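Local atomic coordinates of succinate dehydrogenase subunit A (Mycolicibacterium smegmatis, PDB entry 7D6V), a protein that probably oxidises succinate to fumarate as the FAD-carrying flavoprotein subunit of the mycobacterial succinate dehydrogenase Sdh1. Residues A56-V61 with R97-E102; T483-L488 with R541-V546; N575-L580 with T623-A628. One frame throughout, in Å; residues are numbered along the deposited sequence.

Overall arrangement
The three contacts follow one another along the chain, each closing before the next opens, and none touches another. Contact 1 packs a loop on helix 84-102 within the FAD-binding domain, where the side chain of Val98 is about 11 Å from the bound FAD. Contact 2 joins helices 481-495 and 532-556 of the C-terminal region. It lies across the chain's centre from contact 1, with centres about 40 Å apart, yet the side chain of Met543 is also about 11 Å from the FAD. Contact 3 links two loops at the surface. Its nearest atoms are about 13 Å from those of contact 2 and about 23 Å from those of contact 1.

Contact 1. Residues A56-V61 with R97-E102; sequences AAMRNV and RVWELE
Met58 and Trp99 form a Met-aromatic contact between a loop of the FAD-binding domain and helix 84-102. The methionine can be followed outward along its chain. Its CB lies 4.1 Å from Trp99 CZ2, at the six-membered part of the indole. Its CG sits over one face of the ring, 3.7 Å above the plane and displaced from the ring centre. SD then reaches the pyrrole part and comes within 3.5 Å of Trp99 NE1. Relative to the five-membered ring, SD lies 32° off the normal, oblique to it. At chi3 -57° the chain folds, and Met58 CE turns away from the indole, about 5.0 Å from Trp99 NE1. The methionine and indole run antiparallel alongside each other.

SD also touches Val98, so the sulfur rests between the indole and an aliphatic branch of the same helix. Ala130 of strand 129-130 packs on both Met58 and Val98. Trp99 also packs against Gly127 of the iron-sulfur subunit, which places this contact beside a subunit interface. The two methyls of Val98 have different partners: CG1 meets Met58 SD at 3.9 Å, and CG2 meets Ala56 CB at 3.7 Å.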
# COMPACT_ATOMS: atom_id res chain seq x y z
N ALA A 56 1.67 -19.20 -12.38
CA ALA A 56 1.35 -19.28 -13.80
C ALA A 56 2.49 -19.99 -14.51
O ALA A 56 3.64 -19.58 -14.38
CB ALA A 56 1.12 -17.89 -14.39
N ALA A 57 2.15 -21.03 -15.27
CA ALA A 57 3.15 -21.83 -15.98
C ALA A 57 3.62 -21.08 -17.23
O ALA A 57 3.40 -21.49 -18.37
CB ALA A 57 2.59 -23.20 -16.33
N MET A 58 4.29 -19.95 -16.99
CA MET A 58 4.87 -19.16 -18.07
C MET A 58 6.19 -19.73 -18.57
O MET A 58 6.60 -19.40 -19.69
CB MET A 58 5.06 -17.72 -17.61
CG MET A 58 3.76 -16.96 -17.42
SD MET A 58 3.98 -15.22 -17.02
CE MET A 58 4.99 -15.34 -15.56
N ARG A 59 6.86 -20.56 -17.78
CA ARG A 59 8.10 -21.24 -18.15
C ARG A 59 9.26 -20.27 -18.34
O ARG A 59 10.20 -20.55 -19.08
CB ARG A 59 7.92 -22.10 -19.41
CG ARG A 59 6.86 -23.17 -19.28
CD ARG A 59 6.32 -23.57 -20.63
NE ARG A 59 7.23 -24.48 -21.34
CZ ARG A 59 7.59 -24.33 -22.61
NH1 ARG A 59 7.13 -23.31 -23.32
NH2 ARG A 59 8.42 -25.20 -23.16
N ASN A 60 9.22 -19.11 -17.67
CA ASN A 60 10.26 -18.11 -17.85
C ASN A 60 11.56 -18.55 -17.18
O ASN A 60 12.65 -18.32 -17.73
CB ASN A 60 9.81 -16.77 -17.29
CG ASN A 60 8.68 -16.17 -18.07
OD1 ASN A 60 8.44 -16.54 -19.22
ND2 ASN A 60 7.96 -15.24 -17.46
N VAL A 61 11.48 -19.17 -16.01
CA VAL A 61 12.68 -19.56 -15.28
C VAL A 61 13.24 -20.86 -15.84
O VAL A 61 14.39 -20.92 -16.29
CB VAL A 61 12.39 -19.67 -13.77
CG1 VAL A 61 13.55 -20.34 -13.06
CG2 VAL A 61 12.13 -18.29 -13.19
N ARG A 97 -3.50 -14.54 -18.50
CA ARG A 97 -3.97 -13.44 -17.68
C ARG A 97 -2.81 -12.64 -17.11
O ARG A 97 -2.85 -11.40 -17.07
CB ARG A 97 -4.86 -13.97 -16.56
CG ARG A 97 -5.94 -14.94 -17.04
CD ARG A 97 -7.13 -14.22 -17.66
NE ARG A 97 -6.89 -13.85 -19.05
CZ ARG A 97 -7.03 -14.67 -20.08
NH1 ARG A 97 -7.41 -15.92 -19.89
NH2 ARG A 97 -6.79 -14.24 -21.31
N VAL A 98 -1.75 -13.32 -16.68
CA VAL A 98 -0.57 -12.63 -16.17
C VAL A 98 0.09 -11.82 -17.28
O VAL A 98 0.54 -10.69 -17.07
CB VAL A 98 0.41 -13.63 -15.53
CG1 VAL A 98 1.61 -12.90 -14.96
CG2 VAL A 98 -0.29 -14.43 -14.46
N TRP A 99 0.17 -12.39 -18.49
CA TRP A 99 0.77 -11.66 -19.60
C TRP A 99 -0.04 -10.43 -19.96
O TRP A 99 0.53 -9.37 -20.25
CB TRP A 99 0.92 -12.57 -20.82
CG TRP A 99 2.12 -13.43 -20.76
CD1 TRP A 99 3.32 -13.11 -20.19
CD2 TRP A 99 2.26 -14.74 -21.29
NE1 TRP A 99 4.20 -14.15 -20.33
CE2 TRP A 99 3.57 -15.17 -21.00
CE3 TRP A 99 1.41 -15.61 -21.98
CZ2 TRP A 99 4.05 -16.42 -21.38
CZ3 TRP A 99 1.88 -16.84 -22.35
CH2 TRP A 99 3.19 -17.24 -22.05
N GLU A 100 -1.37 -10.53 -19.97
CA GLU A 100 -2.17 -9.37 -20.29
C GLU A 100 -2.23 -8.37 -19.14
O GLU A 100 -2.63 -7.22 -19.36
CB GLU A 100 -3.59 -9.78 -20.70
CG GLU A 100 -4.46 -10.29 -19.59
CD GLU A 100 -5.72 -10.97 -20.10
OE1 GLU A 100 -5.78 -11.26 -21.31
OE2 GLU A 100 -6.64 -11.20 -19.29
N LEU A 101 -1.85 -8.77 -17.93
CA LEU A 101 -1.73 -7.81 -16.84
C LEU A 101 -0.71 -6.72 -17.16
O LEU A 101 -0.91 -5.55 -16.84
CB LEU A 101 -1.35 -8.51 -15.54
CG LEU A 101 -2.47 -8.83 -14.55
CD1 LEU A 101 -1.89 -9.51 -13.33
CD2 LEU A 101 -3.22 -7.57 -14.16
N GLU A 102 0.41 -7.10 -17.78
CA GLU A 102 1.45 -6.11 -18.05
C GLU A 102 1.22 -5.33 -19.33
O GLU A 102 1.93 -4.35 -19.58
CB GLU A 102 2.83 -6.78 -18.08
CG GLU A 102 3.02 -7.81 -19.15
CD GLU A 102 4.44 -8.35 -19.17
OE1 GLU A 102 5.30 -7.74 -18.50
OE2 GLU A 102 4.69 -9.36 -19.85

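Contact 2. Residues T483-L488 with R541-V546; sequences TLHAEL and RNMLLV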
# COMPACT_ATOMS: atom_id res chain seq x y z
N THR A 483 -20.96 -6.23 21.18
CA THR A 483 -20.95 -7.34 22.12
C THR A 483 -21.34 -8.64 21.45
O THR A 483 -20.69 -9.68 21.65
CB THR A 483 -21.90 -7.02 23.28
OG1 THR A 483 -21.36 -5.95 24.06
CG2 THR A 483 -22.10 -8.24 24.17
N LEU A 484 -22.39 -8.61 20.62
CA LEU A 484 -22.81 -9.81 19.90
C LEU A 484 -21.72 -10.29 18.95
O LEU A 484 -21.46 -11.50 18.84
CB LEU A 484 -24.10 -9.53 19.13
CG LEU A 484 -25.43 -9.58 19.87
CD1 LEU A 484 -26.52 -8.95 19.01
CD2 LEU A 484 -25.82 -10.98 20.25
N HIS A 485 -21.08 -9.36 18.25
CA HIS A 485 -20.01 -9.73 17.33
C HIS A 485 -18.85 -10.38 18.07
O HIS A 485 -18.29 -11.39 17.61
CB HIS A 485 -19.53 -8.50 16.56
CG HIS A 485 -18.49 -8.80 15.53
ND1 HIS A 485 -17.51 -7.89 15.18
CD2 HIS A 485 -18.27 -9.90 14.78
CE1 HIS A 485 -16.73 -8.42 14.26
NE2 HIS A 485 -17.17 -9.64 13.99
N ALA A 486 -18.46 -9.82 19.22
CA ALA A 486 -17.37 -10.40 20.00
C ALA A 486 -17.73 -11.79 20.50
O ALA A 486 -16.89 -12.70 20.49
CB ALA A 486 -17.02 -9.48 21.16
N GLU A 487 -18.98 -11.98 20.95
CA GLU A 487 -19.39 -13.30 21.41
C GLU A 487 -19.36 -14.32 20.28
O GLU A 487 -18.90 -15.46 20.46
CB GLU A 487 -20.77 -13.23 22.04
CG GLU A 487 -20.82 -12.39 23.30
CD GLU A 487 -22.11 -12.55 24.06
OE1 GLU A 487 -22.92 -13.43 23.69
OE2 GLU A 487 -22.32 -11.80 25.04
N LEU A 488 -19.83 -13.93 19.09
CA LEU A 488 -19.76 -14.82 17.94
C LEU A 488 -18.32 -15.17 17.61
O LEU A 488 -18.00 -16.34 17.32
CB LEU A 488 -20.44 -14.18 16.73
CG LEU A 488 -20.18 -14.91 15.40
CD1 LEU A 488 -20.96 -16.20 15.34
CD2 LEU A 488 -20.53 -14.02 14.22
N ARG A 541 -26.03 -10.44 10.46
CA ARG A 541 -26.92 -11.49 9.97
C ARG A 541 -26.23 -12.39 8.96
O ARG A 541 -26.37 -13.62 9.01
CB ARG A 541 -28.20 -10.86 9.40
CG ARG A 541 -28.06 -10.19 8.05
CD ARG A 541 -29.31 -9.43 7.65
NE ARG A 541 -30.39 -10.31 7.20
CZ ARG A 541 -30.93 -10.27 5.98
NH1 ARG A 541 -30.49 -9.39 5.09
NH2 ARG A 541 -31.91 -11.10 5.66
N ASN A 542 -25.44 -11.80 8.05
CA ASN A 542 -24.64 -12.60 7.14
C ASN A 542 -23.62 -13.43 7.89
O ASN A 542 -23.40 -14.61 7.57
CB ASN A 542 -23.94 -11.69 6.13
CG ASN A 542 -24.88 -10.71 5.48
OD1 ASN A 542 -26.01 -11.04 5.15
ND2 ASN A 542 -24.41 -9.48 5.30
N MET A 543 -22.98 -12.84 8.90
CA MET A 543 -22.00 -13.59 9.67
C MET A 543 -22.64 -14.77 10.39
O MET A 543 -22.06 -15.87 10.42
CB MET A 543 -21.29 -12.67 10.66
CG MET A 543 -20.06 -12.00 10.08
SD MET A 543 -19.08 -11.09 11.29
CE MET A 543 -19.94 -9.52 11.31
N LEU A 544 -23.83 -14.58 10.95
CA LEU A 544 -24.51 -15.67 11.64
C LEU A 544 -24.90 -16.79 10.68
O LEU A 544 -24.73 -17.97 10.99
CB LEU A 544 -25.75 -15.14 12.36
CG LEU A 544 -25.52 -14.31 13.62
CD1 LEU A 544 -26.80 -13.62 14.05
CD2 LEU A 544 -24.97 -15.17 14.75
N LEU A 545 -25.41 -16.43 9.50
CA LEU A 545 -25.77 -17.45 8.51
C LEU A 545 -24.56 -18.25 8.07
O LEU A 545 -24.59 -19.49 8.01
CB LEU A 545 -26.45 -16.78 7.32
CG LEU A 545 -27.16 -17.69 6.31
CD1 LEU A 545 -28.25 -18.46 7.00
CD2 LEU A 545 -27.73 -16.87 5.17
N VAL A 546 -23.45 -17.56 7.78
CA VAL A 546 -22.25 -18.25 7.33
C VAL A 546 -21.68 -19.13 8.44
O VAL A 546 -21.20 -20.24 8.18
CB VAL A 546 -21.22 -17.24 6.81
CG1 VAL A 546 -19.87 -17.89 6.61
CG2 VAL A 546 -21.70 -16.62 5.51
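This is a helix-helix packing contact in the C-terminal region of the flavoprotein, and His485, Leu488, Met543 and Leu544 carry it. The short segments 483-488 and 541-546 run nearly parallel, 20° apart in direction. Their axes come no closer than 11.4 Å, so side chains rather than backbones bridge the gap.

Met543 reaches across with its sulfur. SD lies 3.6 Å from His485 NE2 and 3.8 Å from His485 CD2. It stands oblique to the imidazole, 54° off the ring normal, in a sulfur-aromatic contact. The terminal CE meets the same two ring atoms. The methionine chain runs roughly perpendicular to the histidine side chain. A chi1 of -177° swings the ring of His485 away from its own backbone N, toward Met543. The imidazole has a polar partner too: NE2 is hydrogen-bonded to Lys214 O. That bond probably helps fix the ring while the sulfur packs against it.

Leu488 supplies the aliphatic half. Its two methyls go to different partners. CD2 meets Met543 CB at 3.9 Å, near the root of the methionine. CD1 meets Leu544 CD2 more loosely, at 4.2 Å. The leucine thus fits against two successive residues of the other helix. Three of the four touching residues are buried, and apart from the imidazole the touching groups are aliphatic or thioether.

Helix 502-518 also packs here: Leu512 packs on Leu488, and Leu515 packs on both Leu488 and Leu544. Met540, on helix 532-556, also packs on His485 and Leu488. Next to segment 541-546, helix 230-236 packs through Ala231 and Leu234 on Leu545.

Contact 3. Residues N575-L580 with T623-A628; sequences NWRNTL and TPEELA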
# COMPACT_ATOMS: atom_id res chain seq x y z
N ASN A 575 -13.10 -42.48 2.03
CA ASN A 575 -13.48 -42.46 0.62
C ASN A 575 -13.96 -41.05 0.29
O ASN A 575 -13.26 -40.35 -0.44
CB ASN A 575 -14.51 -43.57 0.28
CG ASN A 575 -15.88 -43.35 0.89
OD1 ASN A 575 -16.52 -42.33 0.68
ND2 ASN A 575 -16.34 -44.35 1.64
N TRP A 576 -15.14 -40.63 0.77
CA TRP A 576 -15.46 -39.26 1.16
C TRP A 576 -14.89 -38.17 0.25
O TRP A 576 -14.81 -37.01 0.66
CB TRP A 576 -15.00 -39.00 2.60
CG TRP A 576 -16.10 -38.97 3.63
CD1 TRP A 576 -16.25 -39.84 4.68
CD2 TRP A 576 -17.18 -38.04 3.73
NE1 TRP A 576 -17.36 -39.50 5.41
CE2 TRP A 576 -17.95 -38.40 4.85
CE3 TRP A 576 -17.58 -36.93 2.97
CZ2 TRP A 576 -19.09 -37.70 5.23
CZ3 TRP A 576 -18.71 -36.24 3.35
CH2 TRP A 576 -19.45 -36.62 4.47
N ARG A 577 -14.50 -38.53 -0.97
CA ARG A 577 -13.83 -37.60 -1.87
C ARG A 577 -14.70 -37.17 -3.02
O ARG A 577 -14.56 -36.04 -3.50
CB ARG A 577 -12.54 -38.25 -2.41
CG ARG A 577 -11.53 -37.29 -3.01
CD ARG A 577 -10.88 -37.92 -4.22
NE ARG A 577 -11.84 -38.68 -5.02
CZ ARG A 577 -12.67 -38.14 -5.90
NH1 ARG A 577 -13.51 -38.90 -6.58
NH2 ARG A 577 -12.66 -36.83 -6.11
N ASN A 578 -15.59 -38.04 -3.48
CA ASN A 578 -16.66 -37.65 -4.39
C ASN A 578 -17.93 -37.28 -3.63
O ASN A 578 -19.01 -37.80 -3.88
CB ASN A 578 -16.91 -38.77 -5.40
CG ASN A 578 -17.26 -40.09 -4.74
OD1 ASN A 578 -17.39 -40.17 -3.52
ND2 ASN A 578 -17.41 -41.13 -5.55
N THR A 579 -17.79 -36.37 -2.68
CA THR A 579 -18.91 -35.82 -1.92
C THR A 579 -18.60 -34.37 -1.59
O THR A 579 -17.53 -34.07 -1.06
CB THR A 579 -19.16 -36.62 -0.63
OG1 THR A 579 -19.23 -38.02 -0.94
CG2 THR A 579 -20.46 -36.19 0.01
N LEU A 580 -19.54 -33.48 -1.90
CA LEU A 580 -19.33 -32.04 -1.72
C LEU A 580 -20.05 -31.45 -0.53
O LEU A 580 -19.58 -30.45 0.01
CB LEU A 580 -19.75 -31.27 -2.98
CG LEU A 580 -18.83 -31.44 -4.18
CD1 LEU A 580 -19.41 -30.74 -5.39
CD2 LEU A 580 -17.45 -30.92 -3.86
N THR A 623 -11.15 -44.57 -4.44
CA THR A 623 -11.60 -45.94 -4.35
C THR A 623 -11.21 -46.68 -5.63
O THR A 623 -10.89 -46.05 -6.65
CB THR A 623 -13.11 -46.00 -4.15
OG1 THR A 623 -13.77 -45.45 -5.29
CG2 THR A 623 -13.51 -45.20 -2.92
N PRO A 624 -11.22 -48.01 -5.63
CA PRO A 624 -10.91 -48.74 -6.86
C PRO A 624 -11.98 -48.55 -7.92
O PRO A 624 -12.56 -49.50 -8.45
CB PRO A 624 -10.83 -50.21 -6.41
CG PRO A 624 -11.53 -50.24 -5.09
CD PRO A 624 -11.28 -48.91 -4.46
N GLU A 625 -12.25 -47.28 -8.23
CA GLU A 625 -13.27 -46.88 -9.19
C GLU A 625 -12.69 -46.45 -10.53
O GLU A 625 -13.47 -46.18 -11.46
CB GLU A 625 -14.10 -45.73 -8.62
CG GLU A 625 -13.39 -44.38 -8.66
CD GLU A 625 -14.04 -43.35 -7.77
OE1 GLU A 625 -15.00 -43.69 -7.06
OE2 GLU A 625 -13.58 -42.19 -7.77
N GLU A 626 -11.37 -46.35 -10.65
CA GLU A 626 -10.77 -45.87 -11.89
C GLU A 626 -11.08 -46.81 -13.05
O GLU A 626 -11.83 -46.46 -13.96
CB GLU A 626 -9.25 -45.74 -11.75
CG GLU A 626 -8.76 -44.69 -10.77
CD GLU A 626 -8.40 -45.29 -9.43
OE1 GLU A 626 -8.50 -46.52 -9.28
OE2 GLU A 626 -7.99 -44.53 -8.53
N LEU A 627 -10.49 -48.00 -13.02
CA LEU A 627 -10.68 -49.06 -14.01
C LEU A 627 -10.38 -48.60 -15.44
O LEU A 627 -10.61 -49.35 -16.39
CB LEU A 627 -12.10 -49.63 -13.94
CG LEU A 627 -12.57 -50.12 -12.57
CD1 LEU A 627 -14.06 -50.38 -12.56
CD2 LEU A 627 -11.80 -51.36 -12.14
N ALA A 628 -9.88 -47.37 -15.61
CA ALA A 628 -9.67 -46.81 -16.94
C ALA A 628 -8.40 -45.97 -17.00
O ALA A 628 -8.34 -44.99 -17.75
CB ALA A 628 -10.87 -45.96 -17.36
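Segments 575-580 and 623-628 are both irregular loops, nearest at Asn575 and Thr623, whose CA atoms are 6.4 Å apart. Asn575 and Thr623 touch through carbon: Asn575 CB lies 3.7 Å from Thr623 CG2.

The charged part of the contact lies farther along both loops. Arg577 and Glu625 form a salt bridge with a weak, long hydrogen bond, NH1 to OE2 at 3.5 Å. The angle at the hydrogen is 141°, well short of straight. OE2 comes to the edge of the guanidinium, near its plane. The carboxylate, however, is turned 86° against the guanidinium, so the two groups do not lie flat against each other. A straight glutamate here reaches out to a folded arginine. The other carboxylate oxygen, Glu625 OE1, lies 3.8 Å from Asn578 ND2, a proximity rather than a bond. The amide and carboxylate planes are 43° apart.

The arginine has further partners outside the two loops. Its NH2 is hydrogen-bonded to Phe80 O, and its guanidinium makes a cation-pi contact with Tyr622, the residue just before Thr623. The chemistry therefore implies a loose electrostatic link at the surface. The bond from NH2 to Phe80 O probably does more to orient the guanidinium than the weak one to Glu625, while the carboxylate would partly balance its charge.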